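Local coordinates for polyketide Synthase III (PDB 4B0N), which is a type III polyketide synthase of phlorotannin monomer biosynthesis in a brown alga, probably working by acyl transfer, at residues A[61-66]-A[78-83]; A[72-77]-A[230-235]; A[126-131]-A[161-166]; A[157-162]-A[219-224]. One frame throughout, in Å; residues are numbered along the deposited sequence.

Contact 1 (A[61-66]-A[78-83]); sequences EALAVA and VLERIY. With ACD (arachidonic acid), chain D.
Y83 and L63 join two successive short helices, 59-68 and 79-84, packed nearly antiparallel beside the tail end of a bound arachidonic acid. The local axes pass 10.0 Å apart with 154° between their directions, and the helices meet by van der Waals packing and one CH-pi contact. Y83 can be followed outward from its helix. Y83 CB lies 4.2 Å from L63 CB, so the two side chains touch from their roots. CG stands anti to the carbonyl carbon (chi1 -78°), which turns the ring toward helix 59-68, against L63, A62 and A66. Over one ring face, offset toward the rim, comes L63 CA, in a CH-pi contact 4.2 Å from the Y83 ring centroid and 17° off its normal. Y83 CD1 has L63 CD1 as its neighbour at 4.0 Å. Y83 CE2 reaches A62 CB at 3.8 Å, obliquely to the ring, while CZ comes up against A66 CB. Two alanines one turn apart suit this place, because their single methyls let a large ring approach the helix closely. At the tip, OH touches both A66 CB and the ligand. L63, a branched residue, uses both methyls against helix 79-84. L63 CD1 rests 3.6 Å from L79 O, and L63 CD2 lies 4.0 Å from E80 CG; E80, an exposed residue, lends its aliphatic stem to the contact. A62 and Y83 both belong to the lipid pocket, and R91 and A241 also touch the tyrosine. At the ring edge, Y83 OH stands 3.4 Å from C20, the terminal methyl of the arachidonic acid.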
loop_
_atom_site.group_PDB
_atom_site.type_symbol
_atom_site.label_atom_id
_atom_site.label_comp_id
_atom_site.label_asym_id
_atom_site.label_seq_id
_atom_site.Cartn_x
_atom_site.Cartn_y
_atom_site.Cartn_z
ATOM N N GLU A 61 -20.966 24.901 13.385
ATOM C CA GLU A 61 -19.631 25.346 13.790
ATOM C C GLU A 61 -18.681 25.400 12.593
ATOM O O GLU A 61 -18.017 26.414 12.365
ATOM C CB GLU A 61 -19.055 24.425 14.874
ATOM C CG GLU A 61 -19.572 24.692 16.283
ATOM C CD GLU A 61 -19.250 23.569 17.264
ATOM O OE1 GLU A 61 -18.691 22.530 16.843
ATOM O OE2 GLU A 61 -19.565 23.721 18.466
ATOM N N ALA A 62 -18.636 24.304 11.834
ATOM C CA ALA A 62 -17.783 24.186 10.649
ATOM C C ALA A 62 -18.085 25.258 9.600
ATOM O O ALA A 62 -17.163 25.812 8.995
ATOM C CB ALA A 62 -17.908 22.796 10.044
ATOM N N LEU A 63 -19.372 25.545 9.402
ATOM C CA LEU A 63 -19.821 26.572 8.460
ATOM C C LEU A 63 -19.328 27.962 8.856
ATOM O O LEU A 63 -18.994 28.780 7.991
ATOM C CB LEU A 63 -21.351 26.560 8.340
ATOM C CG LEU A 63 -22.070 27.668 7.558
ATOM C CD1 LEU A 63 -21.636 27.721 6.099
ATOM C CD2 LEU A 63 -23.576 27.488 7.658
ATOM N N ALA A 64 -19.290 28.217 10.162
ATOM C CA ALA A 64 -18.863 29.507 10.692
ATOM C C ALA A 64 -17.367 29.729 10.476
ATOM O O ALA A 64 -16.935 30.849 10.197
ATOM C CB ALA A 64 -19.220 29.618 12.167
ATOM N N VAL A 65 -16.589 28.653 10.595
ATOM C CA VAL A 65 -15.140 28.699 10.389
ATOM C C VAL A 65 -14.819 28.844 8.898
ATOM O O VAL A 65 -13.822 29.470 8.526
ATOM C CB VAL A 65 -14.436 27.452 10.981
ATOM C CG1 VAL A 65 -12.924 27.540 10.815
ATOM C CG2 VAL A 65 -14.782 27.287 12.452
ATOM N N ALA A 66 -15.677 28.273 8.056
ATOM C CA ALA A 66 -15.513 28.338 6.606
ATOM C C ALA A 66 -15.823 29.728 6.049
ATOM O O ALA A 66 -15.123 30.217 5.161
ATOM C CB ALA A 66 -16.381 27.289 5.930
ATOM N N VAL A 78 -22.429 30.523 -1.574
ATOM C CA VAL A 78 -22.785 29.125 -1.798
ATOM C C VAL A 78 -22.662 28.299 -0.511
ATOM O O VAL A 78 -23.422 27.351 -0.302
ATOM C CB VAL A 78 -21.899 28.500 -2.903
ATOM C CG1 VAL A 78 -22.409 27.125 -3.305
ATOM C CG2 VAL A 78 -21.843 29.405 -4.126
ATOM N N LEU A 79 -21.720 28.687 0.349
ATOM C CA LEU A 79 -21.307 27.885 1.511
ATOM C C LEU A 79 -22.429 27.412 2.437
ATOM O O LEU A 79 -22.404 26.274 2.905
ATOM C CB LEU A 79 -20.238 28.621 2.331
ATOM C CG LEU A 79 -18.812 28.723 1.778
ATOM C CD1 LEU A 79 -17.956 29.567 2.709
ATOM C CD2 LEU A 79 -18.181 27.353 1.576
ATOM N N GLU A 80 -23.401 28.286 2.694
ATOM C CA GLU A 80 -24.488 27.988 3.630
ATOM C C GLU A 80 -25.413 26.874 3.144
ATOM O O GLU A 80 -25.980 26.132 3.951
ATOM C CB GLU A 80 -25.289 29.252 3.949
ATOM C CG GLU A 80 -26.201 29.111 5.160
ATOM C CD GLU A 80 -26.170 30.323 6.072
ATOM O OE1 GLU A 80 -25.449 31.300 5.766
ATOM O OE2 GLU A 80 -26.870 30.293 7.108
ATOM N N ARG A 81 -25.556 26.759 1.827
ATOM C CA ARG A 81 -26.344 25.689 1.234
ATOM C C ARG A 81 -25.582 24.356 1.214
ATOM O O ARG A 81 -26.175 23.300 1.439
ATOM C CB ARG A 81 -26.818 26.087 -0.168
ATOM C CG ARG A 81 -27.717 25.070 -0.861
ATOM C CD ARG A 81 -29.011 24.802 -0.105
ATOM N NE ARG A 81 -29.724 23.657 -0.673
ATOM C CZ ARG A 81 -30.751 23.742 -1.516
ATOM N NH1 ARG A 81 -31.221 24.925 -1.899
ATOM N NH2 ARG A 81 -31.316 22.634 -1.970
ATOM N N ILE A 82 -24.275 24.413 0.956
ATOM C CA ILE A 82 -23.435 23.208 0.908
ATOM C C ILE A 82 -23.450 22.456 2.243
ATOM O O ILE A 82 -23.605 21.231 2.271
ATOM C CB ILE A 82 -21.974 23.521 0.494
ATOM C CG1 ILE A 82 -21.933 24.227 -0.866
ATOM C CG2 ILE A 82 -21.139 22.244 0.448
ATOM C CD1 ILE A 82 -20.539 24.587 -1.345
ATOM N N TYR A 83 -23.307 23.206 3.336
ATOM C CA TYR A 83 -23.240 22.647 4.689
ATOM C C TYR A 83 -24.605 22.215 5.233
ATOM O O TYR A 83 -24.696 21.252 5.997
ATOM C CB TYR A 83 -22.560 23.637 5.642
ATOM C CG TYR A 83 -21.046 23.664 5.524
ATOM C CD1 TYR A 83 -20.417 24.285 4.442
ATOM C CD2 TYR A 83 -20.242 23.070 6.497
ATOM C CE1 TYR A 83 -19.035 24.308 4.332
ATOM C CE2 TYR A 83 -18.859 23.091 6.396
ATOM C CZ TYR A 83 -18.263 23.710 5.313
ATOM O OH TYR A 83 -16.891 23.730 5.210
HETATM C C1 ACD D . -13.180 9.982 -2.372
HETATM C C2 ACD D . -11.732 9.550 -2.298
HETATM C C3 ACD D . -11.083 10.132 -1.046
HETATM C C4 ACD D . -9.622 10.481 -1.295
HETATM C C5 ACD D . -9.124 11.423 -0.225
HETATM C C6 ACD D . -7.875 11.883 -0.256
HETATM C C7 ACD D . -7.399 12.813 0.834
HETATM C C8 ACD D . -7.761 14.248 0.539
HETATM C C9 ACD D . -7.916 15.098 1.553
HETATM C C10 ACD D . -8.270 16.544 1.295
HETATM C C11 ACD D . -9.607 16.870 1.909
HETATM C C12 ACD D . -9.746 17.950 2.674
HETATM C C13 ACD D . -11.093 18.267 3.277
HETATM C C14 ACD D . -10.965 18.558 4.754
HETATM C C15 ACD D . -12.065 18.680 5.495
HETATM C C16 ACD D . -11.972 18.973 6.972
HETATM C C17 ACD D . -12.017 20.482 7.185
HETATM C C18 ACD D . -13.342 20.949 7.777
HETATM C C19 ACD D . -13.773 22.255 7.122
HETATM C C20 ACD D . -14.937 22.880 7.857
HETATM O O1 ACD D . -14.056 9.123 -2.622
#

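Contact 2 (A[72-77]-A[230-235]); sequences LESIKP and FDDNIN
L72 and F230 start a packing of loop on loop: the turn between helices 59-68 and 79-84 lies against the irregular lead-in to helix 234-242. The apolar contacts come at the two ends. L72 sends CD1 obliquely toward the F230 ring, 3.6 Å from F230 CD1, while at the other end I75 CG2 meets I234 CG1 at 3.8 Å. Branched aliphatic residues suit both places, since each can offer one methyl to a side chain and another to the main chain. Contacts of carbon with oxygen make the second group. L72 CD2 sits 3.4 Å from F230 O and also touches D231 O, and I75 CD1 approaches N233 O. Both carboxylate oxygens of D232, OD1 and OD2, approach S74 CB to 3.3 Å, and I75 CG1 slides past the carboxylate in the opposite sense. With CG1 of I75 set between its backbone N and carbonyl carbon (chi1 56°), this branch faces the carboxylate and CG2 is left for I234. Hydrogen bonds shape each loop from within. L72 O accepts from the N atoms of S74 and I75, both from the same face of its plane, and E73 and D232 each centre an inverse gamma turn. F230 itself stacks with H240, meets Y117 edge-to-face and touches the bound arachidonic acid. Helix 234-242 opens with N233 as its N-cap, whose OD1 accepts in its carbonyl plane from N235 N at 2.8 Å.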
loop_
_atom_site.group_PDB
_atom_site.type_symbol
_atom_site.label_atom_id
_atom_site.label_comp_id
_atom_site.label_asym_id
_atom_site.label_seq_id
_atom_site.Cartn_x
_atom_site.Cartn_y
_atom_site.Cartn_z
ATOM N N LEU A 72 -11.821 33.130 0.273
ATOM C CA LEU A 72 -12.893 32.305 -0.294
ATOM C C LEU A 72 -14.004 33.164 -0.899
ATOM O O LEU A 72 -15.123 32.687 -1.120
ATOM C CB LEU A 72 -13.481 31.364 0.768
ATOM C CG LEU A 72 -12.707 30.124 1.231
ATOM C CD1 LEU A 72 -13.413 29.494 2.420
ATOM C CD2 LEU A 72 -12.544 29.106 0.114
ATOM N N GLU A 73 -13.687 34.426 -1.178
ATOM C CA GLU A 73 -14.696 35.399 -1.600
ATOM C C GLU A 73 -14.998 35.353 -3.105
ATOM O O GLU A 73 -14.795 36.327 -3.839
ATOM C CB GLU A 73 -14.337 36.806 -1.100
ATOM C CG GLU A 73 -14.422 36.931 0.419
ATOM C CD GLU A 73 -13.992 38.284 0.958
ATOM O OE1 GLU A 73 -13.701 39.202 0.162
ATOM O OE2 GLU A 73 -13.950 38.431 2.197
ATOM N N SER A 74 -15.483 34.191 -3.537
ATOM C CA SER A 74 -15.990 33.956 -4.888
ATOM C C SER A 74 -17.018 32.830 -4.815
ATOM O O SER A 74 -17.817 32.635 -5.735
ATOM C CB SER A 74 -14.854 33.577 -5.842
ATOM O OG SER A 74 -15.352 33.180 -7.109
ATOM N N ILE A 75 -16.980 32.100 -3.701
ATOM C CA ILE A 75 -17.874 30.973 -3.432
ATOM C C ILE A 75 -18.557 31.123 -2.066
ATOM O O ILE A 75 -19.168 30.180 -1.557
ATOM C CB ILE A 75 -17.114 29.629 -3.475
ATOM C CG1 ILE A 75 -15.939 29.649 -2.489
ATOM C CG2 ILE A 75 -16.646 29.321 -4.894
ATOM C CD1 ILE A 75 -15.561 28.289 -1.949
ATOM N N LYS A 76 -18.445 32.318 -1.487
ATOM C CA LYS A 76 -18.999 32.632 -0.166
ATOM C C LYS A 76 -20.530 32.466 -0.056
ATOM O O LYS A 76 -21.007 31.885 0.923
ATOM C CB LYS A 76 -18.572 34.046 0.268
ATOM C CG LYS A 76 -18.691 34.333 1.762
ATOM C CD LYS A 76 -17.612 33.622 2.572
ATOM C CE LYS A 76 -16.249 34.285 2.426
ATOM N NZ LYS A 76 -15.167 33.439 2.998
ATOM N N PRO A 77 -21.300 32.969 -1.050
ATOM C CA PRO A 77 -22.763 32.854 -0.960
ATOM C C PRO A 77 -23.287 31.422 -1.100
ATOM O O PRO A 77 -24.447 31.153 -0.780
ATOM C CB PRO A 77 -23.254 33.708 -2.134
ATOM C CG PRO A 77 -22.124 33.702 -3.104
ATOM C CD PRO A 77 -20.894 33.729 -2.249
ATOM N N PHE A 230 -8.818 25.132 2.089
ATOM C CA PHE A 230 -9.843 26.145 1.814
ATOM C C PHE A 230 -9.521 26.979 0.571
ATOM O O PHE A 230 -9.316 28.196 0.650
ATOM C CB PHE A 230 -10.092 27.039 3.036
ATOM C CG PHE A 230 -11.134 26.507 3.981
ATOM C CD1 PHE A 230 -12.409 26.176 3.525
ATOM C CD2 PHE A 230 -10.852 26.365 5.338
ATOM C CE1 PHE A 230 -13.374 25.694 4.398
ATOM C CE2 PHE A 230 -11.813 25.884 6.217
ATOM C CZ PHE A 230 -13.075 25.549 5.745
ATOM N N ASP A 231 -9.463 26.303 -0.572
ATOM C CA ASP A 231 -9.195 26.966 -1.841
ATOM C C ASP A 231 -10.466 27.539 -2.465
ATOM O O ASP A 231 -11.555 26.978 -2.309
ATOM C CB ASP A 231 -8.483 26.018 -2.812
ATOM C CG ASP A 231 -6.970 26.030 -2.637
ATOM O OD1 ASP A 231 -6.494 26.129 -1.485
ATOM O OD2 ASP A 231 -6.255 25.941 -3.657
ATOM N N ASP A 232 -10.303 28.659 -3.168
ATOM C CA ASP A 232 -11.405 29.385 -3.795
ATOM C C ASP A 232 -11.988 28.577 -4.953
ATOM O O ASP A 232 -11.958 28.996 -6.114
ATOM C CB ASP A 232 -10.926 30.762 -4.269
ATOM C CG ASP A 232 -12.040 31.793 -4.314
ATOM O OD1 ASP A 232 -13.187 31.470 -3.929
ATOM O OD2 ASP A 232 -11.762 32.938 -4.729
ATOM N N ASN A 233 -12.531 27.416 -4.604
ATOM C CA ASN A 233 -12.967 26.415 -5.560
ATOM C C ASN A 233 -14.260 25.776 -5.073
ATOM O O ASN A 233 -14.387 25.452 -3.891
ATOM C CB ASN A 233 -11.873 25.354 -5.709
ATOM C CG ASN A 233 -12.060 24.485 -6.932
ATOM O OD1 ASN A 233 -13.034 23.740 -7.043
ATOM N ND2 ASN A 233 -11.111 24.564 -7.857
ATOM N N ILE A 234 -15.213 25.599 -5.983
ATOM C CA ILE A 234 -16.505 24.994 -5.649
ATOM C C ILE A 234 -16.324 23.536 -5.226
ATOM O O ILE A 234 -16.926 23.090 -4.249
ATOM C CB ILE A 234 -17.528 25.098 -6.810
ATOM C CG1 ILE A 234 -17.851 26.563 -7.135
ATOM C CG2 ILE A 234 -18.820 24.371 -6.464
ATOM C CD1 ILE A 234 -16.915 27.221 -8.131
ATOM N N ASN A 235 -15.479 22.811 -5.954
ATOM C CA ASN A 235 -15.189 21.411 -5.653
ATOM C C ASN A 235 -14.597 21.220 -4.255
ATOM O O ASN A 235 -15.097 20.405 -3.478
ATOM C CB ASN A 235 -14.272 20.804 -6.726
ATOM C CG ASN A 235 -13.984 19.330 -6.494
ATOM O OD1 ASN A 235 -12.833 18.902 -6.542
ATOM N ND2 ASN A 235 -15.030 18.545 -6.241
#

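Contact 3 (A[126-131]-A[161-166]); sequences DKFKEK and SSTGFL
Packing of an aromatic side chain on a loop joins F128 of the long helix 121-146 to G164, in the irregular segment that follows strand 154-161. G164 CA stands almost exactly over the ring centre, 3.5 Å from the F128 centroid and 3° off the normal, a CH-pi contact. Glycine suits the place because any CB there would run into F128 CE1. CG of F128 lies anti to the backbone N (chi1 179°), which carries the ring straight out from the helix onto the loop. L166 CD1 comes at the ring edge, in its plane, 3.9 Å from F128 CD1, and also lies 3.8 Å from K129 CB. Away from L166 the neighbours are polar and stand on the G164 side of the ring plane: T163 O is 3.3 Å from F128 CD2, T163 OG1 3.5 Å from F128 CE2, and S161 OG close to CZ. T163 OG1 bonds to L223 N, S161 OG to V221 O, and the T163 carbonyl to H227 NE2. With an alanine at F128 the ring is gone, and G164 CA and L166 CD1 would probably be left facing a gap. L166 N hydrogen-bonds a malonic acid, probably from the crystallisation liquor, and T163 touches the arachidonic acid. F165 meets F165 of the second subunit, while F128 also packs on V221 and L223, tying helix 121-146 to strand 215-223 as well as to the end of strand 154-161.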
loop_
_atom_site.group_PDB
_atom_site.type_symbol
_atom_site.label_atom_id
_atom_site.label_comp_id
_atom_site.label_asym_id
_atom_site.label_seq_id
_atom_site.Cartn_x
_atom_site.Cartn_y
_atom_site.Cartn_z
ATOM N N ASP A 126 3.681 15.003 9.218
ATOM C CA ASP A 126 4.223 14.938 10.579
ATOM C C ASP A 126 3.113 15.014 11.625
ATOM O O ASP A 126 3.181 14.351 12.663
ATOM C CB ASP A 126 5.245 16.058 10.815
ATOM C CG ASP A 126 6.572 15.812 10.101
ATOM O OD1 ASP A 126 6.819 14.669 9.647
ATOM O OD2 ASP A 126 7.373 16.768 9.996
ATOM N N LYS A 127 2.097 15.829 11.338
ATOM C CA LYS A 127 0.902 15.928 12.171
ATOM C C LYS A 127 0.016 14.688 12.111
ATOM O O LYS A 127 -0.618 14.326 13.108
ATOM C CB LYS A 127 0.081 17.151 11.782
ATOM C CG LYS A 127 0.007 18.214 12.859
ATOM C CD LYS A 127 -0.928 17.819 13.989
ATOM C CE LYS A 127 -1.188 19.008 14.893
ATOM N NZ LYS A 127 -1.251 18.611 16.323
ATOM N N PHE A 128 -0.035 14.049 10.940
ATOM C CA PHE A 128 -0.761 12.794 10.783
ATOM C C PHE A 128 -0.231 11.759 11.768
ATOM O O PHE A 128 -1.008 11.129 12.486
ATOM C CB PHE A 128 -0.657 12.268 9.349
ATOM C CG PHE A 128 -1.358 10.958 9.137
ATOM C CD1 PHE A 128 -0.705 9.752 9.390
ATOM C CD2 PHE A 128 -2.677 10.924 8.699
ATOM C CE1 PHE A 128 -1.354 8.540 9.211
ATOM C CE2 PHE A 128 -3.332 9.715 8.515
ATOM C CZ PHE A 128 -2.669 8.521 8.772
ATOM N N LYS A 129 1.091 11.596 11.797
ATOM C CA LYS A 129 1.750 10.673 12.717
ATOM C C LYS A 129 1.424 11.017 14.164
ATOM O O LYS A 129 1.056 10.143 14.943
ATOM C CB LYS A 129 3.266 10.685 12.506
ATOM C CG LYS A 129 4.017 9.686 13.371
ATOM C CD LYS A 129 5.512 9.760 13.128
ATOM C CE LYS A 129 6.279 9.001 14.200
ATOM N NZ LYS A 129 7.749 9.100 13.985
ATOM N N GLU A 130 1.544 12.301 14.495
ATOM C CA GLU A 130 1.346 12.803 15.854
ATOM C C GLU A 130 -0.023 12.444 16.437
ATOM O O GLU A 130 -0.150 12.225 17.643
ATOM C CB GLU A 130 1.537 14.323 15.885
ATOM C CG GLU A 130 1.626 14.913 17.285
ATOM C CD GLU A 130 1.149 16.353 17.356
ATOM O OE1 GLU A 130 1.436 17.133 16.420
ATOM O OE2 GLU A 130 0.488 16.704 18.358
ATOM N N LYS A 131 -1.035 12.377 15.579
ATOM C CA LYS A 131 -2.408 12.182 16.030
ATOM C C LYS A 131 -2.949 10.781 15.758
ATOM O O LYS A 131 -3.826 10.307 16.482
ATOM C CB LYS A 131 -3.331 13.239 15.410
ATOM C CG LYS A 131 -3.048 14.673 15.846
ATOM C CD LYS A 131 -3.662 14.988 17.205
ATOM C CE LYS A 131 -3.369 16.420 17.619
ATOM N NZ LYS A 131 -4.099 16.792 18.861
ATOM N N SER A 161 -4.386 3.683 4.591
ATOM C CA SER A 161 -4.588 5.133 4.613
ATOM C C SER A 161 -4.272 5.793 3.276
ATOM O O SER A 161 -3.325 5.410 2.593
ATOM C CB SER A 161 -3.753 5.791 5.716
ATOM O OG SER A 161 -4.204 7.111 5.967
ATOM N N SER A 162 -5.085 6.786 2.917
ATOM C CA SER A 162 -4.839 7.644 1.762
ATOM C C SER A 162 -4.521 9.072 2.222
ATOM O O SER A 162 -4.287 9.963 1.403
ATOM C CB SER A 162 -6.056 7.650 0.829
ATOM O OG SER A 162 -6.286 6.370 0.271
ATOM N N THR A 163 -4.517 9.280 3.535
ATOM C CA THR A 163 -4.260 10.602 4.114
ATOM C C THR A 163 -2.946 10.662 4.904
ATOM O O THR A 163 -2.606 11.703 5.478
ATOM C CB THR A 163 -5.424 11.062 5.018
ATOM O OG1 THR A 163 -5.695 10.059 6.007
ATOM C CG2 THR A 163 -6.677 11.322 4.190
ATOM N N GLY A 164 -2.214 9.551 4.924
ATOM C CA GLY A 164 -0.953 9.474 5.654
ATOM C C GLY A 164 0.075 8.554 5.026
ATOM O O GLY A 164 -0.236 7.423 4.651
ATOM N N PHE A 165 1.300 9.060 4.902
ATOM C CA PHE A 165 2.434 8.281 4.415
ATOM C C PHE A 165 3.623 8.649 5.280
ATOM O O PHE A 165 4.020 9.815 5.337
ATOM C CB PHE A 165 2.726 8.579 2.939
ATOM C CG PHE A 165 1.581 8.268 2.016
ATOM C CD1 PHE A 165 1.401 6.982 1.518
ATOM C CD2 PHE A 165 0.682 9.260 1.642
ATOM C CE1 PHE A 165 0.344 6.689 0.668
ATOM C CE2 PHE A 165 -0.377 8.976 0.794
ATOM C CZ PHE A 165 -0.545 7.690 0.306
ATOM N N LEU A 166 4.178 7.654 5.966
ATOM C CA LEU A 166 5.162 7.909 7.017
ATOM C C LEU A 166 6.414 7.064 6.866
ATOM O O LEU A 166 6.337 5.904 6.455
ATOM C CB LEU A 166 4.537 7.685 8.400
ATOM C CG LEU A 166 3.225 8.417 8.717
ATOM C CD1 LEU A 166 2.637 7.922 10.027
ATOM C CD2 LEU A 166 3.410 9.927 8.741
#

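Contact 4 (A[157-162]-A[219-224]); sequences LVVVSS and ICVELS
V158 to V160 and I219 to V221 form the parallel pairing of strands 154-161 and 215-223, deep inside the protein. I219 N donates to V158 O at 2.8 Å, and I219 O accepts from V160 N at 2.9 Å. V221 N reaches V160 O at 3.0 Å, nearly straight at 177°. The side chains alternate. V159 and I219 share one face, where I219 CD1 also meets L157 CD1 at 3.9 Å, and V160 and C220 share the other, with V160 CB 3.9 Å from C220 SG. Beta-branched residues suit such extended, buried strands. These are inner strands of the five-stranded mixed sheet in the N-terminal half of the thiolase fold, and helices 121-146 and 170-177 pack on the face bearing I219 and V221. Where strand 154-161 ends, E222 takes over. Its chain, bent at chi2 (77°), folds the carboxylate back so that E222 OE2 accepts from S162 N through its syn lone pair, at 2.6 Å. T163 OG1 is a further partner of OE2. S161 OG lies 2.9 Å from V221 O and 3.0 Å from E222 OE2. An alanine in place of E222 lacks this carboxylate, and the buried N-H of S162 would probably be left without a strong acceptor. The glutamate's other oxygen, OE1, bonds to S367 OG.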
loop_
_atom_site.group_PDB
_atom_site.type_symbol
_atom_site.label_atom_id
_atom_site.label_comp_id
_atom_site.label_asym_id
_atom_site.label_seq_id
_atom_site.Cartn_x
_atom_site.Cartn_y
_atom_site.Cartn_z
ATOM N N LEU A 157 -0.307 -7.698 10.226
ATOM C CA LEU A 157 -0.798 -6.341 10.437
ATOM C C LEU A 157 -0.917 -5.607 9.108
ATOM O O LEU A 157 0.041 -5.534 8.336
ATOM C CB LEU A 157 0.120 -5.582 11.401
ATOM C CG LEU A 157 -0.122 -4.100 11.700
ATOM C CD1 LEU A 157 -1.496 -3.862 12.312
ATOM C CD2 LEU A 157 0.973 -3.590 12.624
ATOM N N VAL A 158 -2.106 -5.083 8.841
ATOM C CA VAL A 158 -2.353 -4.333 7.623
ATOM C C VAL A 158 -2.905 -2.961 7.981
ATOM O O VAL A 158 -3.981 -2.855 8.577
ATOM C CB VAL A 158 -3.326 -5.073 6.682
ATOM C CG1 VAL A 158 -3.641 -4.224 5.459
ATOM C CG2 VAL A 158 -2.750 -6.421 6.262
ATOM N N VAL A 159 -2.152 -1.918 7.632
ATOM C CA VAL A 159 -2.587 -0.537 7.830
ATOM C C VAL A 159 -3.021 0.049 6.489
ATOM O O VAL A 159 -2.373 -0.171 5.466
ATOM C CB VAL A 159 -1.480 0.332 8.473
ATOM C CG1 VAL A 159 -1.910 1.790 8.574
ATOM C CG2 VAL A 159 -1.107 -0.206 9.848
ATOM N N VAL A 160 -4.127 0.786 6.510
ATOM C CA VAL A 160 -4.708 1.377 5.308
ATOM C C VAL A 160 -4.924 2.878 5.508
ATOM O O VAL A 160 -5.561 3.294 6.480
ATOM C CB VAL A 160 -6.050 0.697 4.953
ATOM C CG1 VAL A 160 -6.805 1.492 3.900
ATOM C CG2 VAL A 160 -5.824 -0.732 4.481
ATOM N N SER A 161 -4.386 3.683 4.591
ATOM C CA SER A 161 -4.588 5.133 4.613
ATOM C C SER A 161 -4.272 5.793 3.276
ATOM O O SER A 161 -3.325 5.410 2.593
ATOM C CB SER A 161 -3.753 5.791 5.716
ATOM O OG SER A 161 -4.204 7.111 5.967
ATOM N N SER A 162 -5.085 6.786 2.917
ATOM C CA SER A 162 -4.839 7.644 1.762
ATOM C C SER A 162 -4.521 9.072 2.222
ATOM O O SER A 162 -4.287 9.963 1.403
ATOM C CB SER A 162 -6.056 7.650 0.829
ATOM O OG SER A 162 -6.286 6.370 0.271
ATOM N N ILE A 219 -6.456 -2.481 9.874
ATOM C CA ILE A 219 -6.786 -1.180 10.458
ATOM C C ILE A 219 -6.866 -0.092 9.397
ATOM O O ILE A 219 -5.902 0.154 8.670
ATOM C CB ILE A 219 -5.767 -0.747 11.539
ATOM C CG1 ILE A 219 -5.501 -1.891 12.522
ATOM C CG2 ILE A 219 -6.268 0.490 12.277
ATOM C CD1 ILE A 219 -4.404 -1.615 13.526
ATOM N N CYS A 220 -8.025 0.552 9.320
ATOM C CA CYS A 220 -8.200 1.737 8.492
ATOM C C CYS A 220 -8.118 2.991 9.347
ATOM O O CYS A 220 -8.838 3.135 10.337
ATOM C CB CYS A 220 -9.528 1.690 7.750
ATOM S SG CYS A 220 -9.569 0.402 6.492
ATOM N N VAL A 221 -7.219 3.886 8.962
ATOM C CA VAL A 221 -7.040 5.143 9.662
ATOM C C VAL A 221 -7.046 6.259 8.640
ATOM O O VAL A 221 -6.470 6.127 7.558
ATOM C CB VAL A 221 -5.736 5.167 10.495
ATOM C CG1 VAL A 221 -4.509 4.965 9.611
ATOM C CG2 VAL A 221 -5.628 6.456 11.299
ATOM N N GLU A 222 -7.710 7.354 8.985
ATOM C CA GLU A 222 -7.823 8.481 8.082
ATOM C C GLU A 222 -7.933 9.794 8.835
ATOM O O GLU A 222 -8.690 9.906 9.801
ATOM C CB GLU A 222 -9.026 8.292 7.167
ATOM C CG GLU A 222 -8.712 8.562 5.713
ATOM C CD GLU A 222 -7.956 7.425 5.044
ATOM O OE1 GLU A 222 -8.486 6.294 4.997
ATOM O OE2 GLU A 222 -6.835 7.670 4.554
ATOM N N LEU A 223 -7.157 10.778 8.389
ATOM C CA LEU A 223 -7.181 12.125 8.954
ATOM C C LEU A 223 -7.173 13.161 7.837
ATOM O O LEU A 223 -6.116 13.682 7.473
ATOM C CB LEU A 223 -5.979 12.354 9.879
ATOM C CG LEU A 223 -5.992 11.867 11.328
ATOM C CD1 LEU A 223 -5.741 10.371 11.433
ATOM C CD2 LEU A 223 -4.925 12.624 12.093
ATOM N N SER A 224 -8.352 13.451 7.292
ATOM C CA SER A 224 -8.484 14.487 6.266
ATOM C C SER A 224 -8.453 15.914 6.840
ATOM O O SER A 224 -8.417 16.887 6.084
ATOM C CB SER A 224 -9.728 14.252 5.393
ATOM O OG SER A 224 -10.881 13.975 6.165
HETATM O O HOH W 1 -7.418 4.881 2.103
#

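In the fold
The four contacts form two pairs along the arachidonic acid. Contacts 1 and 2 touch, A66 CB lying 3.7 Å from F230 CE1, and together they line part of the pocket at the lipid's tail: A62, Y83 and F230 all belong to it. Contacts 3 and 4 share S161 and S162, and K131 CB packs 3.7 Å from L223 CD2, so helix 121-146 also meets strand 215-223. They supply T163 and S224 to the same pocket, nearer the middle of the lipid chain. The two pairs are separate: the centres of contacts 2 and 4 stand about 29 Å apart and their nearest atoms about 9 Å, although both 3 and 4 are nested in the loop that contact 2 closes.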